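Local coordinates for DUF3829 family protein (Bacteroides vulgatus, PDB 4YJW), which is of unknown function but is probably made as a lipoprotein and folds into an elongated, all-helical bundle, at residues 28-33 and 89-93; 51-56 and 106-111; 98-103 and 129-134. One frame throughout, in Å; residues are numbered along the deposited sequence. Where two conformers were deposited one is given.

Contact 1: 28-33 and 89-93; sequences ILKDLV and YGRLF
Leu29, Leu32 and Leu92 mesh through their methyl groups at the centre of this contact, where two helices of an all-alpha bundle run roughly side by side. The short segments are nearly parallel, at 24°, but their axes stay 12.8 Å apart, too far for backbone to approach backbone. Long, branched or aromatic side chains must span the space, which is why leucine, isoleucine and tyrosine suit it. Packing is tightest between CD2 of Leu29 and CD2 of Leu92, at 3.4 Å, closer than usual for two methyls. In the conformer given here, Leu32 faces Leu92 tip to tip, its CD2 3.8 Å from the same CD2 of Leu92, and crosses the Phe93 side chain at about a right angle, with CD2 of Leu32 3.6 Å from CE1 of Phe93. With CG trans to its own backbone N (chi1 -177°), Leu92 sends one branch into this cluster and the other, CD1, to CG2 of Val33, the residue at which the chain leaves helix 10-32. Helix 121-159 closes this side: Leu29 packs on Ile144 and Phe145, and Lys141 NZ bonds to Leu29 O near the end of helix 10-32.

The fit is looser on the far side of Phe93, which is partly exposed: CD1 of Ile28 approaches at the ring edge no closer than 4.4 Å from CZ of Phe93. Thr67 and Ser71 of helix 64-71 also touch Phe93. Lys30, Asp31 and Arg91 are exposed, on parts of the helices that take no part in the contact, and Arg91 pairs with Glu87. Tyr89 brings a polar atom into this largely apolar contact: its hydroxyl hydrogen-bonds to OG of Ser25, while CG2 of Ile28 and CD1 of Leu29 each lie 3.7 Å from Tyr89 OH.

Contact 2: 51-56 and 106-111; sequences VDSLPV and YRLYMQ
Val56 lays its CG2 over the centre of one face of the Arg107 guanidinium, 3.5 Å above the plane, and OE1 of Gln111 lies over the opposite face. At the edge, NE of Arg107 donates to Leu54 O at 2.9 Å, within the guanidinium plane but from above the plane of the carbonyl. The Tyr106 ring has CG of Met110, a selenomethionine, over one face, and CD1 of Leu54 approaches it obliquely; its hydroxyl binds Arg127.

Arginine suits its place because its extended chain, CG trans to the backbone N (chi1 175°), reaches the loop while its flat end can be bonded and covered together. Gln111, one helical turn on, adds a carboxamide that donates from NE2 to Val51 O at 3.0 Å in a nearly straight bond (169°). A second, weak bond joins the same NE2 to Leu54 O. The last turns of a long helix of the all-alpha bundle, 79-111, thus hold by its backbone carbonyls the loop between helices 35-44 and 64-71, here passing through the short 3-10 segment 51-53.

Beneath these polar groups Leu54 fills an apolar site, with CD1 3.7 Å from CB of Met110, while CG2 of Val51 meets CE of Met110. One water donates to Leu54 O and accepts from Arg107 NH2 and Gln111 NE2; another links OD1 of Asp52 to Gln111 O.

Contact 3: 98-103 and 129-134; sequences AFYENY and EELLLS
Asn102 and Glu130 form the hydrogen bond between these two helices: ND2 of Asn102 donates to OE1 of Glu130 at 3.1 Å. The donor sits above the carboxylate plane, 49° out of it, and the amide and carboxylate planes are turned 72° apart. Glu130 reaches across because its chain bends at chi2, which also brings OE2 within 2.6 Å of Phe99 O. Within its own helix, Ser134 OG donates to Leu131 O, so this buried hydroxyl is satisfied without a partner across the interface.

The ring contacts centre on Phe99. OE2 of Glu130 lies over one face, 3.7 Å above the plane and offset toward the rim, and CB of Leu133 approaches at the edge. Ile38 and Val41 of helix 35-44 also pack on Phe99, a large apolar ring suited to a place between three helices.

Apolar packing completes the antiparallel pairing of helices 79-111 and 121-159 in the bundle; segments 98-103 and 129-134 cross at -155° with axes 9.9 Å apart. CD1 of Leu133 touches CB of Ala98 at 3.8 Å, and CB of Leu133 lies 4.0 Å from CD1 of Phe99; small alanine leaves room for leucine's branch.

A glutamate buried beside an aromatic ring and a backbone carbonyl oxygen would probably have a raised pKa, with the amide of Asn102 partly offsetting the cost of burying its oxygens.

Overall arrangement
All three contacts use the long helix 79-111, along which they follow one another in the order contact 1, contact 3, contact 2. Contact 1 lies near the centre of the folded chain and joins helix 10-32; contact 3, with its centre 14 Å further on, joins helix 121-159; contact 2, 15 Å beyond that, ties down the loop between helices 35-44 and 64-71. Contacts 1 and 2 lie 25 Å apart, centre to centre, and do not touch, whereas contacts 2 and 3 meet where Tyr103 OH probably bonds to Pro55 O. In sequence, the segments of contact 2 alternate with those of each of the others, so one helix joins early, middle and late parts of the chain into a single elongated bundle.

Contact 1: 28-33 and 89-93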
loop_
_atom_site.group_PDB
_atom_site.type_symbol
_atom_site.label_atom_id
_atom_site.label_comp_id
_atom_site.label_asym_id
_atom_site.label_seq_id
_atom_site.Cartn_x
_atom_site.Cartn_y
_atom_site.Cartn_z
ATOM N N ILE A 28 5.807 -8.398 -1.162
ATOM C CA ILE A 28 5.164 -7.258 -1.812
ATOM C C ILE A 28 4.821 -6.142 -0.770
ATOM O O ILE A 28 5.112 -4.971 -1.028
ATOM C CB ILE A 28 3.951 -7.731 -2.671
ATOM C CG1 ILE A 28 3.806 -6.859 -3.931
ATOM C CG2 ILE A 28 2.645 -7.872 -1.902
ATOM C CD1 ILE A 28 2.762 -7.273 -4.960
ATOM N N LEU A 29 4.350 -6.513 0.427
ATOM C CA LEU A 29 3.954 -5.504 1.416
ATOM C C LEU A 29 5.177 -4.787 2.029
ATOM O O LEU A 29 5.069 -3.610 2.367
ATOM C CB LEU A 29 3.030 -6.093 2.496
ATOM C CG LEU A 29 1.617 -6.513 1.997
ATOM C CD1 LEU A 29 0.884 -7.356 3.030
ATOM C CD2 LEU A 29 0.773 -5.314 1.635
ATOM N N LYS A 30 6.327 -5.462 2.097
ATOM C CA LYS A 30 7.568 -4.860 2.574
ATOM C C LYS A 30 8.032 -3.753 1.593
ATOM O O LYS A 30 8.422 -2.667 2.028
ATOM C CB LYS A 30 8.659 -5.928 2.723
ATOM C CG LYS A 30 9.947 -5.371 3.334
ATOM C CD LYS A 30 11.143 -6.234 2.972
ATOM C CE LYS A 30 12.451 -5.558 3.328
ATOM N NZ LYS A 30 12.777 -5.700 4.772
ATOM N N ASP A 31 7.981 -4.026 0.286
ATOM C CA ASP A 31 8.449 -3.035 -0.694
ATOM C C ASP A 31 7.409 -1.986 -1.071
ATOM O O ASP A 31 7.798 -0.872 -1.445
ATOM C CB ASP A 31 8.952 -3.733 -1.962
ATOM C CG ASP A 31 10.143 -4.657 -1.745
ATOM O OD1 ASP A 31 11.063 -4.278 -0.977
ATOM O OD2 ASP A 31 10.168 -5.741 -2.364
ATOM N N LEU A 32 6.109 -2.315 -0.990
ATOM C CA LEU A 32 5.059 -1.377 -1.368
ATOM C C LEU A 32 4.827 -0.302 -0.299
ATOM O O LEU A 32 4.644 0.860 -0.651
ATOM C CB LEU A 32 3.762 -2.149 -1.632
ATOM C CG LEU A 32 2.646 -1.412 -2.322
ATOM C CD1 LEU A 32 2.886 -1.327 -3.811
ATOM C CD2 LEU A 32 1.320 -2.080 -2.031
ATOM N N VAL A 33 4.806 -0.696 0.982
ATOM C CA VAL A 33 4.548 0.210 2.099
ATOM C C VAL A 33 5.856 0.416 2.857
ATOM O O VAL A 33 6.251 -0.376 3.728
ATOM C CB VAL A 33 3.381 -0.287 3.002
ATOM C CG1 VAL A 33 3.080 0.708 4.132
ATOM C CG2 VAL A 33 2.121 -0.545 2.178
ATOM N N TYR A 89 -6.347 -5.172 -0.625
ATOM C CA TYR A 89 -5.278 -4.984 -1.603
ATOM C C TYR A 89 -5.671 -3.936 -2.651
ATOM O O TYR A 89 -4.846 -3.097 -2.998
ATOM C CB TYR A 89 -4.906 -6.314 -2.281
ATOM C CG TYR A 89 -3.728 -7.012 -1.639
ATOM C CD1 TYR A 89 -2.471 -6.417 -1.610
ATOM C CD2 TYR A 89 -3.852 -8.302 -1.121
ATOM C CE1 TYR A 89 -1.371 -7.071 -1.056
ATOM C CE2 TYR A 89 -2.755 -8.970 -0.563
ATOM C CZ TYR A 89 -1.512 -8.354 -0.553
ATOM O OH TYR A 89 -0.408 -9.000 -0.061
ATOM N N GLY A 90 -6.928 -3.973 -3.115
ATOM C CA GLY A 90 -7.436 -2.998 -4.084
ATOM C C GLY A 90 -7.317 -1.574 -3.559
ATOM O O GLY A 90 -6.788 -0.693 -4.251
ATOM N N ARG A 91 -7.725 -1.369 -2.301
ATOM C CA ARG A 91 -7.648 -0.079 -1.623
ATOM C C ARG A 91 -6.203 0.313 -1.380
ATOM O O ARG A 91 -5.858 1.481 -1.566
ATOM C CB ARG A 91 -8.410 -0.099 -0.293
ATOM C CG ARG A 91 -9.920 -0.223 -0.486
ATOM C CD ARG A 91 -10.657 -0.331 0.831
ATOM N NE ARG A 91 -12.093 -0.550 0.628
ATOM C CZ ARG A 91 -12.997 0.422 0.515
ATOM N NH1 ARG A 91 -12.628 1.696 0.587
ATOM N NH2 ARG A 91 -14.275 0.124 0.323
ATOM N N LEU A 92 -5.347 -0.667 -1.024
ATOM C CA LEU A 92 -3.920 -0.401 -0.798
ATOM C C LEU A 92 -3.220 0.052 -2.097
ATOM O O LEU A 92 -2.491 1.055 -2.058
ATOM C CB LEU A 92 -3.223 -1.627 -0.185
ATOM C CG LEU A 92 -1.737 -1.470 0.169
ATOM C CD1 LEU A 92 -1.519 -0.385 1.232
ATOM C CD2 LEU A 92 -1.197 -2.760 0.702
ATOM N N PHE A 93 -3.455 -0.635 -3.238
ATOM C CA PHE A 93 -2.850 -0.235 -4.519
ATOM C C PHE A 93 -3.324 1.162 -4.970
ATOM O O PHE A 93 -2.501 1.949 -5.455
ATOM C CB PHE A 93 -3.106 -1.264 -5.616
ATOM C CG PHE A 93 -2.378 -2.555 -5.343
ATOM C CD1 PHE A 93 -1.028 -2.557 -5.022
ATOM C CD2 PHE A 93 -3.028 -3.778 -5.463
ATOM C CE1 PHE A 93 -0.356 -3.760 -4.771
ATOM C CE2 PHE A 93 -2.354 -4.977 -5.197
ATOM C CZ PHE A 93 -1.032 -4.956 -4.823
#

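Contact 2: 51-56 and 106-111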
loop_
_atom_site.group_PDB
_atom_site.type_symbol
_atom_site.label_atom_id
_atom_site.label_comp_id
_atom_site.label_asym_id
_atom_site.label_seq_id
_atom_site.Cartn_x
_atom_site.Cartn_y
_atom_site.Cartn_z
ATOM N N VAL A 51 10.626 25.705 -0.905
ATOM C CA VAL A 51 10.026 25.191 -2.136
ATOM C C VAL A 51 11.089 24.550 -3.061
ATOM O O VAL A 51 10.835 23.470 -3.600
ATOM C CB VAL A 51 9.271 26.349 -2.832
ATOM C CG1 VAL A 51 8.943 26.015 -4.271
ATOM C CG2 VAL A 51 8.003 26.714 -2.066
ATOM N N ASP A 52 12.277 25.185 -3.206
ATOM C CA ASP A 52 13.333 24.667 -4.102
ATOM C C ASP A 52 14.045 23.422 -3.534
ATOM O O ASP A 52 14.780 22.744 -4.266
ATOM C CB ASP A 52 14.343 25.783 -4.440
ATOM C CG ASP A 52 13.716 26.855 -5.325
ATOM O OD1 ASP A 52 12.695 26.552 -6.007
ATOM O OD2 ASP A 52 14.205 27.998 -5.298
ATOM N N SER A 53 13.767 23.081 -2.261
ATOM C CA SER A 53 14.359 21.899 -1.617
ATOM C C SER A 53 13.521 20.619 -1.797
ATOM O O SER A 53 13.998 19.550 -1.418
ATOM C CB SER A 53 14.537 22.153 -0.122
ATOM O OG SER A 53 15.504 23.174 0.062
ATOM N N LEU A 54 12.285 20.716 -2.336
ATOM C CA LEU A 54 11.394 19.552 -2.457
ATOM C C LEU A 54 11.982 18.501 -3.407
ATOM O O LEU A 54 12.186 18.787 -4.588
ATOM C CB LEU A 54 9.976 19.960 -2.915
ATOM C CG LEU A 54 9.262 21.010 -2.062
ATOM C CD1 LEU A 54 7.958 21.469 -2.727
ATOM C CD2 LEU A 54 8.998 20.498 -0.650
ATOM N N PRO A 55 12.312 17.285 -2.931
ATOM C CA PRO A 55 12.924 16.318 -3.845
ATOM C C PRO A 55 11.899 15.456 -4.572
ATOM O O PRO A 55 10.761 15.337 -4.131
ATOM C CB PRO A 55 13.791 15.471 -2.914
ATOM C CG PRO A 55 13.028 15.448 -1.618
ATOM C CD PRO A 55 12.222 16.748 -1.547
ATOM N N VAL A 56 12.321 14.811 -5.657
ATOM C CA VAL A 56 11.448 13.851 -6.347
ATOM C C VAL A 56 11.415 12.588 -5.474
ATOM O O VAL A 56 12.466 12.130 -5.009
ATOM C CB VAL A 56 11.962 13.533 -7.782
ATOM C CG1 VAL A 56 11.235 12.321 -8.386
ATOM C CG2 VAL A 56 11.822 14.749 -8.687
ATOM N N TYR A 106 1.844 18.109 -5.825
ATOM C CA TYR A 106 2.206 19.107 -4.824
ATOM C C TYR A 106 3.550 19.742 -5.165
ATOM O O TYR A 106 3.642 20.958 -5.184
ATOM C CB TYR A 106 2.258 18.454 -3.426
ATOM C CG TYR A 106 2.703 19.409 -2.336
ATOM C CD1 TYR A 106 1.776 20.184 -1.636
ATOM C CD2 TYR A 106 4.043 19.492 -1.959
ATOM C CE1 TYR A 106 2.180 21.048 -0.616
ATOM C CE2 TYR A 106 4.459 20.365 -0.950
ATOM C CZ TYR A 106 3.521 21.129 -0.276
ATOM O OH TYR A 106 3.931 22.002 0.713
ATOM N N ARG A 107 4.598 18.926 -5.380
ATOM C CA ARG A 107 5.938 19.470 -5.667
ATOM C C ARG A 107 5.944 20.383 -6.918
ATOM O O ARG A 107 6.501 21.485 -6.861
ATOM C CB ARG A 107 6.944 18.332 -5.830
ATOM C CG ARG A 107 8.343 18.817 -6.258
ATOM C CD ARG A 107 9.322 17.651 -6.324
ATOM N NE ARG A 107 10.596 18.077 -6.911
ATOM C CZ ARG A 107 10.831 18.138 -8.218
ATOM N NH1 ARG A 107 9.883 17.801 -9.089
ATOM N NH2 ARG A 107 12.012 18.538 -8.666
ATOM N N LEU A 108 5.283 19.968 -7.998
ATOM C CA LEU A 108 5.233 20.761 -9.238
ATOM C C LEU A 108 4.450 22.069 -9.050
ATOM O O LEU A 108 4.865 23.114 -9.567
ATOM C CB LEU A 108 4.624 19.924 -10.369
ATOM C CG LEU A 108 5.408 18.620 -10.733
ATOM C CD1 LEU A 108 4.834 17.968 -12.007
ATOM C CD2 LEU A 108 6.929 18.880 -10.902
ATOM N N TYR A 109 3.357 22.014 -8.275
ATOM C CA TYR A 109 2.484 23.155 -7.969
ATOM C C TYR A 109 3.212 24.152 -7.047
ATOM O O TYR A 109 3.001 25.361 -7.178
ATOM C CB TYR A 109 1.154 22.615 -7.384
ATOM C CG TYR A 109 0.416 23.492 -6.391
ATOM C CD1 TYR A 109 0.684 23.406 -5.025
ATOM C CD2 TYR A 109 -0.687 24.244 -6.786
ATOM C CE1 TYR A 109 -0.048 24.140 -4.094
ATOM C CE2 TYR A 109 -1.410 25.006 -5.867
ATOM C CZ TYR A 109 -1.099 24.931 -4.517
ATOM O OH TYR A 109 -1.810 25.653 -3.589
HETATM N N MSE A 110 4.058 23.667 -6.109
HETATM C CA MSE A 110 4.829 24.595 -5.267
HETATM C C MSE A 110 5.960 25.246 -6.101
HETATM O O MSE A 110 6.152 26.467 -6.051
HETATM C CB MSE A 110 5.457 23.860 -4.046
HETATM C CG MSE A 110 4.441 23.325 -3.028
HETATM SE SE MSE A 110 3.178 24.694 -2.389
HETATM C CE MSE A 110 4.469 25.878 -1.474
ATOM N N GLN A 111 6.720 24.423 -6.840
ATOM C CA GLN A 111 7.902 24.900 -7.577
ATOM C C GLN A 111 7.580 25.777 -8.791
ATOM O O GLN A 111 8.457 26.540 -9.205
ATOM C CB GLN A 111 8.793 23.724 -7.979
ATOM C CG GLN A 111 9.473 23.152 -6.722
ATOM C CD GLN A 111 10.415 22.006 -6.969
ATOM O OE1 GLN A 111 10.401 21.343 -8.022
ATOM N NE2 GLN A 111 11.235 21.718 -5.971
HETATM O O HOH W 1 10.454 28.006 -7.229
HETATM O O HOH W 2 13.741 19.925 -6.726
#

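Contact 3: 98-103 and 129-134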
loop_
_atom_site.group_PDB
_atom_site.type_symbol
_atom_site.label_atom_id
_atom_site.label_comp_id
_atom_site.label_asym_id
_atom_site.label_seq_id
_atom_site.Cartn_x
_atom_site.Cartn_y
_atom_site.Cartn_z
ATOM N N ALA A 98 -2.296 7.167 -5.144
ATOM C CA ALA A 98 -2.736 8.501 -4.733
ATOM C C ALA A 98 -1.667 9.191 -3.893
ATOM O O ALA A 98 -1.428 10.382 -4.103
ATOM C CB ALA A 98 -4.034 8.406 -3.946
ATOM N N PHE A 99 -1.065 8.471 -2.919
ATOM C CA PHE A 99 -0.069 9.051 -2.020
ATOM C C PHE A 99 1.121 9.624 -2.794
ATOM O O PHE A 99 1.504 10.783 -2.572
ATOM C CB PHE A 99 0.406 8.015 -0.978
ATOM C CG PHE A 99 1.302 8.635 0.073
ATOM C CD1 PHE A 99 0.760 9.359 1.135
ATOM C CD2 PHE A 99 2.695 8.520 -0.016
ATOM C CE1 PHE A 99 1.599 9.916 2.122
ATOM C CE2 PHE A 99 3.530 9.109 0.944
ATOM C CZ PHE A 99 2.973 9.780 2.024
ATOM N N TYR A 100 1.687 8.843 -3.715
ATOM C CA TYR A 100 2.861 9.307 -4.468
ATOM C C TYR A 100 2.492 10.264 -5.578
ATOM O O TYR A 100 3.226 11.225 -5.797
ATOM C CB TYR A 100 3.659 8.108 -5.002
ATOM C CG TYR A 100 4.406 7.405 -3.894
ATOM C CD1 TYR A 100 3.807 6.379 -3.169
ATOM C CD2 TYR A 100 5.703 7.784 -3.547
ATOM C CE1 TYR A 100 4.473 5.734 -2.142
ATOM C CE2 TYR A 100 6.394 7.131 -2.523
ATOM C CZ TYR A 100 5.777 6.094 -1.835
ATOM O OH TYR A 100 6.427 5.420 -0.841
ATOM N N GLU A 101 1.333 10.079 -6.240
ATOM C CA GLU A 101 0.914 11.034 -7.280
ATOM C C GLU A 101 0.575 12.408 -6.662
ATOM O O GLU A 101 0.882 13.434 -7.275
ATOM C CB GLU A 101 -0.283 10.509 -8.093
ATOM C CG GLU A 101 0.132 9.437 -9.112
ATOM C CD GLU A 101 1.110 9.858 -10.203
ATOM O OE1 GLU A 101 1.021 11.011 -10.678
ATOM O OE2 GLU A 101 1.943 9.020 -10.612
ATOM N N ASN A 102 -0.100 12.425 -5.479
ATOM C CA ASN A 102 -0.434 13.690 -4.797
ATOM C C ASN A 102 0.839 14.460 -4.468
ATOM O O ASN A 102 0.857 15.678 -4.630
ATOM C CB ASN A 102 -1.237 13.446 -3.509
ATOM C CG ASN A 102 -2.680 13.099 -3.728
ATOM O OD1 ASN A 102 -3.240 13.304 -4.811
ATOM N ND2 ASN A 102 -3.321 12.533 -2.697
ATOM N N TYR A 103 1.891 13.764 -4.009
ATOM C CA TYR A 103 3.164 14.437 -3.687
ATOM C C TYR A 103 3.807 14.988 -4.976
ATOM O O TYR A 103 4.313 16.108 -4.979
ATOM C CB TYR A 103 4.149 13.522 -2.946
ATOM C CG TYR A 103 5.474 14.217 -2.702
ATOM C CD1 TYR A 103 5.549 15.346 -1.881
ATOM C CD2 TYR A 103 6.602 13.886 -3.451
ATOM C CE1 TYR A 103 6.720 16.093 -1.772
ATOM C CE2 TYR A 103 7.798 14.605 -3.319
ATOM C CZ TYR A 103 7.849 15.710 -2.482
ATOM O OH TYR A 103 9.007 16.443 -2.375
ATOM N N GLU A 129 -5.171 15.155 2.851
ATOM C CA GLU A 129 -5.404 13.866 2.191
ATOM C C GLU A 129 -4.207 12.949 2.359
ATOM O O GLU A 129 -4.392 11.761 2.633
ATOM C CB GLU A 129 -5.721 14.080 0.715
ATOM C CG GLU A 129 -6.145 12.814 -0.032
ATOM C CD GLU A 129 -7.435 12.109 0.361
ATOM O OE1 GLU A 129 -8.361 12.771 0.887
ATOM O OE2 GLU A 129 -7.529 10.887 0.097
ATOM N N GLU A 130 -2.986 13.498 2.249
ATOM C CA GLU A 130 -1.756 12.697 2.421
ATOM C C GLU A 130 -1.667 12.140 3.838
ATOM O O GLU A 130 -1.220 11.004 4.014
ATOM C CB GLU A 130 -0.502 13.527 2.085
ATOM C CG GLU A 130 -0.413 13.887 0.614
ATOM C CD GLU A 130 -0.134 12.695 -0.274
ATOM O OE1 GLU A 130 -1.104 11.982 -0.616
ATOM O OE2 GLU A 130 1.037 12.511 -0.672
ATOM N N LEU A 131 -2.095 12.922 4.855
ATOM C CA LEU A 131 -2.056 12.436 6.244
ATOM C C LEU A 131 -3.017 11.245 6.392
ATOM O O LEU A 131 -2.647 10.210 6.958
ATOM C CB LEU A 131 -2.378 13.560 7.267
ATOM C CG LEU A 131 -2.360 13.143 8.764
ATOM C CD1 LEU A 131 -0.962 12.722 9.229
ATOM C CD2 LEU A 131 -2.941 14.224 9.661
ATOM N N LEU A 132 -4.221 11.368 5.850
ATOM C CA LEU A 132 -5.210 10.291 5.916
ATOM C C LEU A 132 -4.716 9.037 5.182
ATOM O O LEU A 132 -4.825 7.934 5.723
ATOM C CB LEU A 132 -6.519 10.774 5.306
ATOM C CG LEU A 132 -7.320 11.772 6.152
ATOM C CD1 LEU A 132 -8.585 12.178 5.429
ATOM C CD2 LEU A 132 -7.658 11.192 7.546
ATOM N N LEU A 133 -4.128 9.217 3.979
ATOM C CA LEU A 133 -3.584 8.110 3.179
ATOM C C LEU A 133 -2.451 7.403 3.900
ATOM O O LEU A 133 -2.385 6.168 3.850
ATOM C CB LEU A 133 -3.095 8.602 1.793
ATOM C CG LEU A 133 -4.206 8.924 0.775
ATOM C CD1 LEU A 133 -3.644 9.720 -0.398
ATOM C CD2 LEU A 133 -4.908 7.629 0.270
ATOM N N SER A 134 -1.570 8.162 4.584
ATOM C CA SER A 134 -0.424 7.564 5.292
ATOM C C SER A 134 -0.879 6.606 6.402
ATOM O O SER A 134 -0.270 5.552 6.592
ATOM C CB SER A 134 0.481 8.643 5.873
ATOM O OG SER A 134 -0.094 9.326 6.976
#